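Local coordinates for protein glutathione S-transferase (Cupriavidus metallidurans, PDB 4MK3) that probably transfers glutathione to electrophilic substrates and binds a glutathione sulfinic acid molecule in a pocket to which both subunits of its dimer contribute, at residues 89-92 / 93-97; 128-131 / 132-136; 147-150 / 151-154; 173-176 / 177-181. All coordinates share one frame; numbering follows the deposited sequence.

Contact 1: 89-92 / 93-97; sequences AEYA and DTLSP
The phenol ring of Y91 carries L95 over one face: CG of L95 stands 4.2 Å above the ring plane, displaced toward the rim, while its CD2 branch reaches the outer end of the ring and lies 3.7 Å from Y91 CZ. The hydroxyl of T94 approaches the same ring obliquely near CD1. With CG anti to the backbone N (chi1 -179°), Y91 has its ring swung back beside its own carbonyl, which brings the aromatic group within range of the two residues that follow one turn later.

That carbonyl is gripped twice by one residue. T94 OG1 donates to Y91 O at 2.8 Å, in the carbonyl plane and on a lone pair, whereas T94 N adds a second bond of 3.0 Å to Y91 O. L95 N then bonds to A92 O at 3.0 Å, again an i to i+3 spacing, after the i+4 bond from D93 N to A89 O. The carboxylate of D93 is held by K44 and by the backbone N of L101 and I102. T94 OG1 also meets S106 OG of the second subunit, and E90 pairs with R109 of that subunit. The shift from i+4 to i+3 bonds, with T94 OG1 bonding back to Y91 O, fits a chain winding down in the C-terminal part of helix 85-94 of the thioredoxin-like domain, set against the dimer interface.

Contact 2: 128-131 / 132-136; sequences LARL and EVTQR
L131 packs closely against the residues one turn ahead of it: its CD2 branch rests against both T134 OG1 and Q135 CG, 3.6 Å from each. L131 and Q135 run side by side in the same direction. Q135 folds back at its second torsion (chi2 -58°), and this bend lets NE2 donate to T134 OG1 at 3.1 Å beside the leucine methyl. W56 covers L131 and Q135 from the same chain, and W145 of the second subunit also packs on L131.

The backbone beneath it is the C-terminal end of helix 106-134, one of the long helices of the all-helical domain of glutathione transferases. R130 O accepts both V133 N and T134 N, and Q135, the first residue to leave helical angles, still bonds through its N to L131 O.

The solvent side is looser, and there V133 and T134 are exposed. Extended from CG to NE, R130 brings one face of its guanidinium over T134 CG2, which lies 4.2 Å from the plane. The side turned to the dimer interface is enclosed and polar instead, with E132 and R136 both buried. A water bridges L128 O and E132 OE1, donating to both. R136 NE lies 3.4 Å from E132 OE1 with the oxygen well out of the guanidinium plane, an attraction of charges alone; R136 NH2 forms its salt bridge with E132 of the second subunit, and E132 OE2 takes a bond from S142 N.

Contact 3: 147-150 / 151-154; sequences QRQR and SKID. With GSF (L-gamma-glutamyl-3-sulfino-L-alanylglycine), chain E.
R148 and K152, one turn apart on helix 143-164, complete the glutathione site of the second subunit by closing on the glycyl carboxylate of the bound glutathione sulfinic acid. A single oxygen, O31, receives three N-H groups. The guanidinium meets it edge-on, near its own plane, with R148 NE and R148 NH2 forked onto O31 at 2.8 Å each. K152 NZ adds a bond of 2.7 Å to O31, reached by a turn at the last torsion (chi4 -59°). R148 NE and K152 NZ are 3.9 Å apart, their positive charges probably balanced by the carboxylate.

Behind K152, the amide of Q149 lies alongside its chain, with NE2 3.6 Å from K152 CD. On another side of the helix, S151 OG and S151 N reach Q147 O from opposite faces of its plane, while R150 and D154 turn to D195 and R201. K152 NZ and R148 NH2 also bond to L68 O and V55 O of the second subunit, whose S31, K70, V71, D84 and S85 also bond the ligand. Such sharing across the interface is characteristic of a glutathione site in a dimeric transferase.

Contact 4: 173-176 / 177-181; sequences THYT and LADVA
D179 turns back onto T176, the residue just before helix 177-192. Its CB rests 3.4 Å from T176 O and 3.8 Å from Y175 CD1, and beyond CG the carboxylate divides its tasks. OD2 accepts T176 N at 2.8 Å on its anti lone pair, with a fairly straight N-H angle of 161°, and also receives a water that donates to H174 O and accepts from T176 OG1. OD1 takes the backbone N of C170.

T176 answers from the other end: OG1, placed between its backbone N and carbonyl carbon (chi1 68°), accepts A178 N at 3.1 Å. T176 and D179 form a capping box, here with OG1 taking A178 N, the T-x-x-D kind known at the start of the equivalent helix in many glutathione transferases. Outside it, Y175 and V180 make the matching hydrophobic staple, with Y175 CZ 3.8 Å from V180 CG2.

The cap is thoroughly enclosed. Helix 106-134 packs on T176, L177 and A178, helix 32-44 of the thioredoxin-like domain meets Y175, L177 and V180, and helix 203-212 covers Y175 and D179, so the start of helix 177-192 lies where the two domains join.

How the contacts relate
Contact 4 is the buried one, a helix start inside one subunit; contacts 1, 2 and 3 are partly buried and all reach the second subunit. Contacts 1 and 2 both lie toward the C-terminal ends of helices, at opposite sides of the chain's centre and about 33 Å apart between centres, whereas contact 3 lies within a helix and turns R148 and K152 to the ligand. Contacts 2 and 3 lie on neighbouring helices 106-134 and 143-164, which touch at L128 CD1 and Q149 NE2 (3.9 Å). Contact 1 meets contact 4 across the domain boundary, A89 CB to L177 CD1 at 4.1 Å. Chemistry follows place: threonine and aspartate side chains bonded to backbone N-H groups cap 177-181, while arginine-glutamate salt bridges between subunits mark 128-136.

Contact 1: 89-92 / 93-97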
loop_
_atom_site.group_PDB
_atom_site.type_symbol
_atom_site.label_atom_id
_atom_site.label_comp_id
_atom_site.label_asym_id
_atom_site.label_seq_id
_atom_site.Cartn_x
_atom_site.Cartn_y
_atom_site.Cartn_z
ATOM N N ALA A 89 4.753 3.000 10.156
ATOM C CA ALA A 89 4.080 4.110 10.841
ATOM C C ALA A 89 3.150 3.628 11.950
ATOM O O ALA A 89 3.160 4.162 13.059
ATOM C CB ALA A 89 3.326 4.977 9.837
ATOM N N GLU A 90 2.333 2.620 11.647
ATOM C CA GLU A 90 1.406 2.047 12.625
ATOM C C GLU A 90 2.128 1.479 13.841
ATOM O O GLU A 90 1.716 1.667 14.982
ATOM C CB GLU A 90 0.547 0.977 11.937
ATOM C CG GLU A 90 -0.335 0.140 12.847
ATOM C CD GLU A 90 -1.025 -0.993 12.108
ATOM O OE1 GLU A 90 -0.440 -1.535 11.129
ATOM O OE2 GLU A 90 -2.150 -1.349 12.513
ATOM N N TYR A 91 3.215 0.767 13.590
ATOM C CA TYR A 91 3.977 0.199 14.675
ATOM C C TYR A 91 4.666 1.288 15.507
ATOM O O TYR A 91 4.626 1.248 16.737
ATOM C CB TYR A 91 4.992 -0.778 14.120
ATOM C CG TYR A 91 5.815 -1.434 15.200
ATOM C CD1 TYR A 91 5.213 -2.175 16.206
ATOM C CD2 TYR A 91 7.183 -1.291 15.222
ATOM C CE1 TYR A 91 5.957 -2.771 17.196
ATOM C CE2 TYR A 91 7.942 -1.885 16.211
ATOM C CZ TYR A 91 7.317 -2.616 17.188
ATOM O OH TYR A 91 8.066 -3.209 18.179
ATOM N N ALA A 92 5.279 2.266 14.845
ATOM C CA ALA A 92 5.954 3.343 15.565
ATOM C C ALA A 92 4.997 4.095 16.499
ATOM O O ALA A 92 5.367 4.503 17.591
ATOM C CB ALA A 92 6.603 4.305 14.597
ATOM N N ASP A 93 3.757 4.293 16.056
ATOM C CA ASP A 93 2.783 4.971 16.896
ATOM C C ASP A 93 2.541 4.270 18.236
ATOM O O ASP A 93 2.155 4.905 19.211
ATOM C CB ASP A 93 1.450 5.153 16.150
ATOM C CG ASP A 93 0.581 6.219 16.776
ATOM O OD1 ASP A 93 1.113 7.272 17.199
ATOM O OD2 ASP A 93 -0.649 6.009 16.874
ATOM N N THR A 94 2.768 2.957 18.290
ATOM C CA THR A 94 2.558 2.216 19.537
ATOM C C THR A 94 3.770 2.252 20.457
ATOM O O THR A 94 3.696 1.825 21.612
ATOM C CB THR A 94 2.250 0.727 19.324
ATOM O OG1 THR A 94 3.441 0.024 18.934
ATOM C CG2 THR A 94 1.158 0.531 18.301
ATOM N N LEU A 95 4.898 2.750 19.962
ATOM C CA LEU A 95 6.146 2.613 20.717
ATOM C C LEU A 95 6.348 3.665 21.816
ATOM O O LEU A 95 7.214 3.518 22.677
ATOM C CB LEU A 95 7.341 2.645 19.764
ATOM C CG LEU A 95 7.496 1.440 18.836
ATOM C CD1 LEU A 95 8.719 1.635 17.962
ATOM C CD2 LEU A 95 7.608 0.132 19.616
ATOM N N SER A 96 5.544 4.722 21.771
ATOM C CA SER A 96 5.605 5.768 22.778
ATOM C C SER A 96 4.215 6.364 22.980
ATOM O O SER A 96 3.420 6.403 22.042
ATOM C CB SER A 96 6.550 6.875 22.326
ATOM O OG SER A 96 6.692 7.839 23.352
ATOM N N PRO A 97 3.926 6.852 24.194
ATOM C CA PRO A 97 2.651 7.540 24.425
ATOM C C PRO A 97 2.680 8.979 23.929
ATOM O O PRO A 97 1.650 9.658 23.935
ATOM C CB PRO A 97 2.516 7.504 25.945
ATOM C CG PRO A 97 3.905 7.492 26.434
ATOM C CD PRO A 97 4.681 6.675 25.447
#

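Contact 2: 128-131 / 132-136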
loop_
_atom_site.group_PDB
_atom_site.type_symbol
_atom_site.label_atom_id
_atom_site.label_comp_id
_atom_site.label_asym_id
_atom_site.label_seq_id
_atom_site.Cartn_x
_atom_site.Cartn_y
_atom_site.Cartn_z
ATOM N N LEU A 128 5.456 6.604 -10.354
ATOM C CA LEU A 128 5.366 5.994 -11.674
ATOM C C LEU A 128 5.601 6.995 -12.787
ATOM O O LEU A 128 6.253 6.681 -13.797
ATOM C CB LEU A 128 4.037 5.268 -11.867
ATOM C CG LEU A 128 3.943 3.922 -11.137
ATOM C CD1 LEU A 128 2.495 3.419 -11.093
ATOM C CD2 LEU A 128 4.849 2.871 -11.751
ATOM N N ALA A 129 5.080 8.207 -12.624
ATOM C CA ALA A 129 5.292 9.227 -13.639
ATOM C C ALA A 129 6.757 9.616 -13.705
ATOM O O ALA A 129 7.287 9.825 -14.790
ATOM C CB ALA A 129 4.426 10.431 -13.360
ATOM N N ARG A 130 7.416 9.696 -12.555
ATOM C CA ARG A 130 8.839 10.019 -12.539
ATOM C C ARG A 130 9.697 8.868 -13.099
ATOM O O ARG A 130 10.636 9.080 -13.872
ATOM C CB ARG A 130 9.282 10.376 -11.121
ATOM C CG ARG A 130 10.781 10.627 -11.015
ATOM C CD ARG A 130 11.135 11.321 -9.719
ATOM N NE ARG A 130 12.579 11.360 -9.504
ATOM C CZ ARG A 130 13.398 12.252 -10.046
ATOM N NH1 ARG A 130 12.928 13.194 -10.854
ATOM N NH2 ARG A 130 14.695 12.195 -9.784
ATOM N N LEU A 131 9.373 7.643 -12.693
ATOM C CA LEU A 131 10.145 6.482 -13.124
ATOM C C LEU A 131 10.031 6.230 -14.626
ATOM O O LEU A 131 10.918 5.640 -15.224
ATOM C CB LEU A 131 9.743 5.235 -12.327
ATOM C CG LEU A 131 10.080 5.286 -10.834
ATOM C CD1 LEU A 131 9.423 4.121 -10.104
ATOM C CD2 LEU A 131 11.569 5.286 -10.609
ATOM N N GLU A 132 8.949 6.693 -15.248
ATOM C CA GLU A 132 8.808 6.532 -16.686
ATOM C C GLU A 132 9.977 7.202 -17.404
ATOM O O GLU A 132 10.418 6.747 -18.450
ATOM C CB GLU A 132 7.488 7.128 -17.164
ATOM C CG GLU A 132 7.167 6.761 -18.609
ATOM C CD GLU A 132 6.601 5.360 -18.784
ATOM O OE1 GLU A 132 6.294 4.669 -17.780
ATOM O OE2 GLU A 132 6.454 4.951 -19.950
ATOM N N VAL A 133 10.478 8.283 -16.813
ATOM C CA VAL A 133 11.602 9.023 -17.360
ATOM C C VAL A 133 12.939 8.461 -16.876
ATOM O O VAL A 133 13.847 8.228 -17.668
ATOM C CB VAL A 133 11.483 10.509 -16.982
ATOM C CG1 VAL A 133 12.728 11.287 -17.381
ATOM C CG2 VAL A 133 10.233 11.107 -17.634
ATOM N N THR A 134 13.060 8.231 -15.573
ATOM C CA THR A 134 14.365 7.865 -15.022
ATOM C C THR A 134 14.781 6.416 -15.300
ATOM O O THR A 134 15.976 6.111 -15.325
ATOM C CB THR A 134 14.435 8.136 -13.511
ATOM O OG1 THR A 134 13.568 7.232 -12.809
ATOM C CG2 THR A 134 14.038 9.581 -13.205
ATOM N N GLN A 135 13.813 5.529 -15.526
ATOM C CA GLN A 135 14.108 4.096 -15.689
ATOM C C GLN A 135 13.858 3.551 -17.090
ATOM O O GLN A 135 13.991 2.346 -17.325
ATOM C CB GLN A 135 13.267 3.291 -14.693
ATOM C CG GLN A 135 13.423 3.733 -13.262
ATOM C CD GLN A 135 14.837 3.666 -12.779
ATOM O OE1 GLN A 135 15.537 2.668 -12.992
ATOM N NE2 GLN A 135 15.298 4.737 -12.154
ATOM N N ARG A 136 13.518 4.429 -18.027
ATOM C CA ARG A 136 13.250 4.010 -19.397
ATOM C C ARG A 136 13.896 4.950 -20.387
ATOM O O ARG A 136 13.893 6.159 -20.182
ATOM C CB ARG A 136 11.751 4.019 -19.682
ATOM C CG ARG A 136 10.960 3.045 -18.872
ATOM C CD ARG A 136 9.486 3.236 -19.084
ATOM N NE ARG A 136 8.717 2.333 -18.236
ATOM C CZ ARG A 136 8.224 1.156 -18.613
ATOM N NH1 ARG A 136 8.357 0.717 -19.855
ATOM N NH2 ARG A 136 7.547 0.426 -17.729
HETATM O O HOH W 1 6.030 4.234 -15.111
#

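Contact 3: 147-150 / 151-154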
loop_
_atom_site.group_PDB
_atom_site.type_symbol
_atom_site.label_atom_id
_atom_site.label_comp_id
_atom_site.label_asym_id
_atom_site.label_seq_id
_atom_site.Cartn_x
_atom_site.Cartn_y
_atom_site.Cartn_z
ATOM N N GLN A 147 -0.158 9.887 -18.709
ATOM C CA GLN A 147 -1.356 10.698 -18.577
ATOM C C GLN A 147 -2.315 10.087 -17.559
ATOM O O GLN A 147 -2.937 10.797 -16.775
ATOM C CB GLN A 147 -2.054 10.865 -19.923
ATOM C CG GLN A 147 -3.056 12.024 -19.961
ATOM C CD GLN A 147 -2.385 13.407 -20.002
ATOM O OE1 GLN A 147 -1.682 13.805 -19.067
ATOM N NE2 GLN A 147 -2.606 14.139 -21.092
ATOM N N ARG A 148 -2.430 8.765 -17.561
ATOM C CA ARG A 148 -3.253 8.085 -16.573
ATOM C C ARG A 148 -2.762 8.409 -15.166
ATOM O O ARG A 148 -3.532 8.752 -14.252
ATOM C CB ARG A 148 -3.218 6.566 -16.808
ATOM C CG ARG A 148 -4.153 5.775 -15.894
ATOM C CD ARG A 148 -4.071 4.265 -16.143
ATOM N NE ARG A 148 -5.136 3.562 -15.432
ATOM C CZ ARG A 148 -6.383 3.413 -15.881
ATOM N NH1 ARG A 148 -6.757 3.915 -17.055
ATOM N NH2 ARG A 148 -7.266 2.758 -15.137
ATOM N N GLN A 149 -1.467 8.271 -14.949
ATOM C CA GLN A 149 -0.947 8.544 -13.621
ATOM C C GLN A 149 -1.130 10.004 -13.223
ATOM O O GLN A 149 -1.480 10.291 -12.068
ATOM C CB GLN A 149 0.528 8.127 -13.515
ATOM C CG GLN A 149 0.803 6.642 -13.869
ATOM C CD GLN A 149 -0.077 5.634 -13.111
ATOM O OE1 GLN A 149 -0.492 4.606 -13.666
ATOM N NE2 GLN A 149 -0.339 5.910 -11.875
ATOM N N ARG A 150 -0.895 10.925 -14.150
ATOM C CA ARG A 150 -1.076 12.332 -13.836
ATOM C C ARG A 150 -2.543 12.644 -13.550
ATOM O O ARG A 150 -2.840 13.478 -12.697
ATOM C CB ARG A 150 -0.498 13.216 -14.933
ATOM C CG ARG A 150 1.016 13.309 -14.828
ATOM C CD ARG A 150 1.589 14.104 -15.995
ATOM N NE ARG A 150 3.043 14.223 -15.907
ATOM C CZ ARG A 150 3.687 15.250 -15.359
ATOM N NH1 ARG A 150 3.019 16.264 -14.836
ATOM N NH2 ARG A 150 5.015 15.259 -15.330
ATOM N N SER A 151 -3.463 11.951 -14.210
ATOM C CA SER A 151 -4.879 12.148 -13.913
ATOM C C SER A 151 -5.228 11.673 -12.497
ATOM O O SER A 151 -6.076 12.274 -11.846
ATOM C CB SER A 151 -5.761 11.454 -14.943
ATOM O OG SER A 151 -5.664 12.115 -16.191
ATOM N N LYS A 152 -4.578 10.616 -12.006
ATOM C CA LYS A 152 -4.835 10.144 -10.657
ATOM C C LYS A 152 -4.356 11.203 -9.684
ATOM O O LYS A 152 -4.973 11.417 -8.648
ATOM C CB LYS A 152 -4.081 8.850 -10.362
ATOM C CG LYS A 152 -4.554 7.642 -11.184
ATOM C CD LYS A 152 -3.776 6.382 -10.765
ATOM C CE LYS A 152 -4.020 5.194 -11.689
ATOM N NZ LYS A 152 -5.466 4.829 -11.719
ATOM N N ILE A 153 -3.218 11.828 -9.982
ATOM C CA ILE A 153 -2.691 12.850 -9.079
ATOM C C ILE A 153 -3.694 14.000 -8.976
ATOM O O ILE A 153 -4.020 14.435 -7.862
ATOM C CB ILE A 153 -1.318 13.374 -9.534
ATOM C CG1 ILE A 153 -0.278 12.250 -9.487
ATOM C CG2 ILE A 153 -0.867 14.555 -8.666
ATOM C CD1 ILE A 153 1.051 12.575 -10.224
ATOM N N ASP A 154 -4.197 14.465 -10.115
ATOM C CA ASP A 154 -5.157 15.566 -10.141
ATOM C C ASP A 154 -6.399 15.190 -9.338
ATOM O O ASP A 154 -6.913 15.994 -8.569
ATOM C CB ASP A 154 -5.561 15.893 -11.553
ATOM C CG ASP A 154 -4.470 16.602 -12.335
ATOM O OD1 ASP A 154 -3.504 17.109 -11.726
ATOM O OD2 ASP A 154 -4.600 16.646 -13.564
HETATM C CB1 GSF E . -4.027 -1.597 -5.200
HETATM C CG1 GSF E . -5.291 -1.964 -5.965
HETATM C CD1 GSF E . -5.065 -2.033 -7.459
HETATM O OE1 GSF E . -4.045 -1.662 -8.005
HETATM C C1 GSF E . -4.999 -1.997 -2.951
HETATM O O11 GSF E . -6.241 -2.176 -3.021
HETATM O O12 GSF E . -4.324 -2.682 -2.137
HETATM N N1 GSF E . -3.110 -0.488 -3.224
HETATM C CA1 GSF E . -4.340 -0.977 -3.841
HETATM N N2 GSF E . -6.098 -2.578 -8.207
HETATM C CA2 GSF E . -6.012 -2.640 -9.627
HETATM C CB2 GSF E . -6.902 -3.722 -10.145
HETATM S SG2 GSF E . -6.259 -5.343 -9.934
HETATM O O1S GSF E . -6.924 -6.183 -10.946
HETATM O O2S GSF E . -6.537 -5.795 -8.539
HETATM C C2 GSF E . -6.612 -1.398 -10.250
HETATM O O2 GSF E . -7.706 -0.980 -9.881
HETATM N N3 GSF E . -5.888 -0.769 -11.256
HETATM C CA3 GSF E . -6.444 0.377 -11.916
HETATM C C3 GSF E . -5.411 1.492 -12.116
HETATM O O31 GSF E . -5.715 2.456 -12.880
HETATM O O32 GSF E . -4.298 1.460 -11.549
HETATM O O HOH W 2 -1.197 15.831 -12.403
#

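Contact 4: 173-176 / 177-181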
loop_
_atom_site.group_PDB
_atom_site.type_symbol
_atom_site.label_atom_id
_atom_site.label_comp_id
_atom_site.label_asym_id
_atom_site.label_seq_id
_atom_site.Cartn_x
_atom_site.Cartn_y
_atom_site.Cartn_z
ATOM N N THR A 173 -10.171 18.424 14.627
ATOM C CA THR A 173 -9.446 19.168 15.651
ATOM C C THR A 173 -7.988 18.758 15.806
ATOM O O THR A 173 -7.186 19.567 16.257
ATOM C CB THR A 173 -10.098 19.005 17.046
ATOM O OG1 THR A 173 -10.235 17.612 17.342
ATOM C CG2 THR A 173 -11.484 19.633 17.091
ATOM N N HIS A 174 -7.643 17.504 15.510
ATOM C CA HIS A 174 -6.320 16.998 15.869
ATOM C C HIS A 174 -5.495 16.568 14.708
ATOM O O HIS A 174 -5.985 16.004 13.749
ATOM C CB HIS A 174 -6.447 15.805 16.806
ATOM C CG HIS A 174 -6.771 16.197 18.205
ATOM N ND1 HIS A 174 -8.026 16.626 18.585
ATOM C CD2 HIS A 174 -5.999 16.280 19.314
ATOM C CE1 HIS A 174 -8.016 16.931 19.866
ATOM N NE2 HIS A 174 -6.800 16.723 20.335
ATOM N N TYR A 175 -4.196 16.822 14.851
ATOM C CA TYR A 175 -3.159 16.332 13.945
ATOM C C TYR A 175 -3.008 14.822 14.093
ATOM O O TYR A 175 -2.897 14.311 15.211
ATOM C CB TYR A 175 -1.869 17.017 14.342
ATOM C CG TYR A 175 -0.593 16.708 13.575
ATOM C CD1 TYR A 175 -0.338 17.259 12.335
ATOM C CD2 TYR A 175 0.387 15.933 14.152
ATOM C CE1 TYR A 175 0.847 17.021 11.684
ATOM C CE2 TYR A 175 1.580 15.690 13.503
ATOM C CZ TYR A 175 1.800 16.252 12.277
ATOM O OH TYR A 175 2.999 16.061 11.641
ATOM N N THR A 176 -3.029 14.140 12.957
ATOM C CA THR A 176 -2.917 12.685 12.906
ATOM C C THR A 176 -2.010 12.269 11.758
ATOM O O THR A 176 -1.494 13.081 10.989
ATOM C CB THR A 176 -4.297 12.018 12.655
ATOM O OG1 THR A 176 -4.746 12.335 11.331
ATOM C CG2 THR A 176 -5.341 12.434 13.690
ATOM N N LEU A 177 -1.837 10.958 11.644
ATOM C CA LEU A 177 -1.101 10.402 10.520
ATOM C C LEU A 177 -1.682 10.831 9.177
ATOM O O LEU A 177 -0.959 10.887 8.182
ATOM C CB LEU A 177 -1.093 8.876 10.647
ATOM C CG LEU A 177 -0.386 8.078 9.543
ATOM C CD1 LEU A 177 1.088 8.434 9.451
ATOM C CD2 LEU A 177 -0.549 6.580 9.804
ATOM N N ALA A 178 -2.986 11.134 9.118
ATOM C CA ALA A 178 -3.553 11.647 7.889
ATOM C C ALA A 178 -2.830 12.901 7.415
ATOM O O ALA A 178 -2.470 13.034 6.230
ATOM C CB ALA A 178 -5.047 11.934 8.078
ATOM N N ASP A 179 -2.629 13.827 8.347
ATOM C CA ASP A 179 -1.940 15.072 8.032
ATOM C C ASP A 179 -0.501 14.844 7.647
ATOM O O ASP A 179 -0.000 15.459 6.697
ATOM C CB ASP A 179 -2.054 15.992 9.247
ATOM C CG ASP A 179 -3.481 16.190 9.647
ATOM O OD1 ASP A 179 -4.228 16.877 8.897
ATOM O OD2 ASP A 179 -3.877 15.616 10.684
ATOM N N VAL A 180 0.188 13.979 8.387
ATOM C CA VAL A 180 1.570 13.641 8.032
ATOM C C VAL A 180 1.652 13.166 6.579
ATOM O O VAL A 180 2.481 13.641 5.803
ATOM C CB VAL A 180 2.121 12.551 8.969
ATOM C CG1 VAL A 180 3.520 12.132 8.557
ATOM C CG2 VAL A 180 2.136 13.009 10.403
ATOM N N ALA A 181 0.784 12.233 6.234
ATOM C CA ALA A 181 0.817 11.598 4.924
ATOM C C ALA A 181 0.518 12.624 3.824
ATOM O O ALA A 181 1.217 12.699 2.809
ATOM C CB ALA A 181 -0.137 10.434 4.897
HETATM O O HOH W 3 -6.286 14.815 11.230
#